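PDB 2JH3: ribosomal protein S2-related protein, which carries a 4Fe-4S cluster, has a chelatase-like fold, and may have sirohydrochlorin ferrochelatase activity. Local coordinates for residues A[128-133]-A[208-213]. Numbering follows the deposited sequence.
Sequences AQARDT and VLVPFL
The hydroxyl of Thr-133 donates to the carbonyl of Gln-129 one turn back, OG1 to O 2.8 Å, while its methyl, CG2, meets CG2 of Val-208 at 3.6 Å. This is helix-on-sheet packing in a chelatase-like fold: the last turns of helix 122-133 lie over strand 207-211, part of a parallel sheet of the second CbiX region, whose neighbours 144-149 and 241-243 take the strand's backbone hydrogen bonds. The short axes come within 8.4 Å, at 136° between their N-to-C directions, and no hydrogen bond joins the two segments. The hydroxyl approaches its acceptor at a C=O...O angle of 146°, tilted 34° out of the carbonyl plane. With OG1 lying anti to the carbonyl carbon, CG2 falls anti to the backbone N and faces the valine. A serine here would probably keep the hydroxyl bond but leave CG2 of Val-208 without its closest apolar partner on the helix. Strand alternation sends Val-208 and Val-210 up to the helix and Leu-209 to the other face, against strand 144-149. Between the valines sits the small Ala-130, its CB 4.2 Å from Val-208 CG1 and 4.1 Å from Val-210 CG2. Phe-170 also touches this alanine. One residue earlier in the helix, Gln-129 meets the strand through its aliphatic part, its CG resting 4.0 Å from CG1 of Val-210.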
loop_
_atom_site.group_PDB
_atom_site.type_symbol
_atom_site.label_atom_id
_atom_site.label_comp_id
_atom_site.label_asym_id
_atom_site.label_seq_id
_atom_site.Cartn_x
_atom_site.Cartn_y
_atom_site.Cartn_z
ATOM N N ALA A 128 25.762 6.236 35.675
ATOM C CA ALA A 128 24.449 6.113 36.287
ATOM C C ALA A 128 23.734 4.866 35.845
ATOM O O ALA A 128 23.125 4.164 36.658
ATOM C CB ALA A 128 23.631 7.304 35.988
ATOM N N GLN A 129 23.774 4.596 34.546
ATOM C CA GLN A 129 23.216 3.368 33.984
ATOM C C GLN A 129 23.917 2.148 34.635
ATOM O O GLN A 129 23.261 1.159 34.956
ATOM C CB GLN A 129 23.385 3.403 32.465
ATOM C CG GLN A 129 22.889 2.244 31.667
ATOM C CD GLN A 129 21.467 1.864 31.967
ATOM O OE1 GLN A 129 20.588 2.086 31.170
ATOM N NE2 GLN A 129 21.241 1.246 33.119
ATOM N N ALA A 130 25.226 2.223 34.815
ATOM C CA ALA A 130 25.978 1.111 35.405
ATOM C C ALA A 130 25.432 0.822 36.814
ATOM O O ALA A 130 25.070 -0.325 37.141
ATOM C CB ALA A 130 27.452 1.444 35.457
ATOM N N ARG A 131 25.313 1.884 37.617
ATOM C CA ARG A 131 24.865 1.743 39.009
ATOM C C ARG A 131 23.477 1.224 39.064
ATOM O O ARG A 131 23.172 0.377 39.895
ATOM C CB ARG A 131 24.967 3.064 39.745
ATOM C CG ARG A 131 26.394 3.500 39.954
ATOM C CD ARG A 131 26.494 4.736 40.832
ATOM N NE ARG A 131 25.715 5.868 40.309
ATOM C CZ ARG A 131 26.207 6.973 39.725
ATOM N NH1 ARG A 131 27.515 7.181 39.566
ATOM N NH2 ARG A 131 25.347 7.906 39.293
ATOM N N ASP A 132 22.632 1.683 38.152
ATOM C CA ASP A 132 21.235 1.251 38.140
ATOM C C ASP A 132 21.110 -0.211 37.759
ATOM O O ASP A 132 20.124 -0.868 38.082
ATOM C CB ASP A 132 20.402 2.091 37.158
ATOM C CG ASP A 132 20.265 3.568 37.585
ATOM O OD1 ASP A 132 20.766 3.935 38.682
ATOM O OD2 ASP A 132 19.647 4.347 36.787
ATOM N N THR A 133 22.098 -0.713 37.032
ATOM C CA THR A 133 22.067 -2.072 36.505
ATOM C C THR A 133 22.491 -3.124 37.580
ATOM O O THR A 133 22.008 -4.258 37.551
ATOM C CB THR A 133 22.919 -2.149 35.188
ATOM O OG1 THR A 133 22.296 -1.332 34.169
ATOM C CG2 THR A 133 23.056 -3.553 34.692
ATOM N N VAL A 208 29.895 -5.240 34.891
ATOM C CA VAL A 208 28.636 -4.636 34.379
ATOM C C VAL A 208 28.848 -4.093 32.915
ATOM O O VAL A 208 29.818 -3.384 32.618
ATOM C CB VAL A 208 28.052 -3.546 35.330
ATOM C CG1 VAL A 208 29.054 -2.421 35.544
ATOM C CG2 VAL A 208 26.651 -3.060 34.827
ATOM N N LEU A 209 27.964 -4.510 32.022
ATOM C CA LEU A 209 28.082 -4.099 30.652
ATOM C C LEU A 209 27.081 -2.956 30.377
ATOM O O LEU A 209 25.876 -3.098 30.583
ATOM C CB LEU A 209 27.830 -5.270 29.724
ATOM C CG LEU A 209 27.874 -4.972 28.239
ATOM C CD1 LEU A 209 29.287 -4.724 27.776
ATOM C CD2 LEU A 209 27.312 -6.120 27.504
ATOM N N VAL A 210 27.634 -1.845 29.937
ATOM C CA VAL A 210 26.844 -0.719 29.407
ATOM C C VAL A 210 27.130 -0.508 27.901
ATOM O O VAL A 210 28.199 -0.052 27.493
ATOM C CB VAL A 210 27.010 0.582 30.256
ATOM C CG1 VAL A 210 26.254 1.834 29.610
ATOM C CG2 VAL A 210 26.486 0.331 31.653
ATOM N N PRO A 211 26.147 -0.835 27.087
ATOM C CA PRO A 211 26.134 -0.485 25.695
ATOM C C PRO A 211 26.100 1.019 25.431
ATOM O O PRO A 211 25.139 1.725 25.871
ATOM C CB PRO A 211 24.855 -1.164 25.172
ATOM C CG PRO A 211 24.541 -2.225 26.209
ATOM C CD PRO A 211 24.912 -1.550 27.464
ATOM N N PHE A 212 27.157 1.517 24.783
ATOM C CA PHE A 212 27.252 2.969 24.386
ATOM C C PHE A 212 26.503 3.153 23.061
ATOM O O PHE A 212 27.098 3.405 22.046
ATOM C CB PHE A 212 28.693 3.393 24.214
ATOM C CG PHE A 212 28.881 4.876 24.084
ATOM C CD1 PHE A 212 28.593 5.711 25.157
ATOM C CD2 PHE A 212 29.465 5.438 22.939
ATOM C CE1 PHE A 212 28.819 7.095 25.086
ATOM C CE2 PHE A 212 29.675 6.806 22.881
ATOM C CZ PHE A 212 29.354 7.627 23.974
ATOM N N LEU A 213 25.196 2.945 23.122
ATOM C CA LEU A 213 24.285 2.921 21.972
ATOM C C LEU A 213 23.051 3.764 22.300
ATOM O O LEU A 213 22.592 3.800 23.455
ATOM C CB LEU A 213 23.793 1.459 21.767
ATOM C CG LEU A 213 24.543 0.447 20.917
ATOM C CD1 LEU A 213 25.848 0.891 20.399
ATOM C CD2 LEU A 213 24.619 -0.867 21.661
#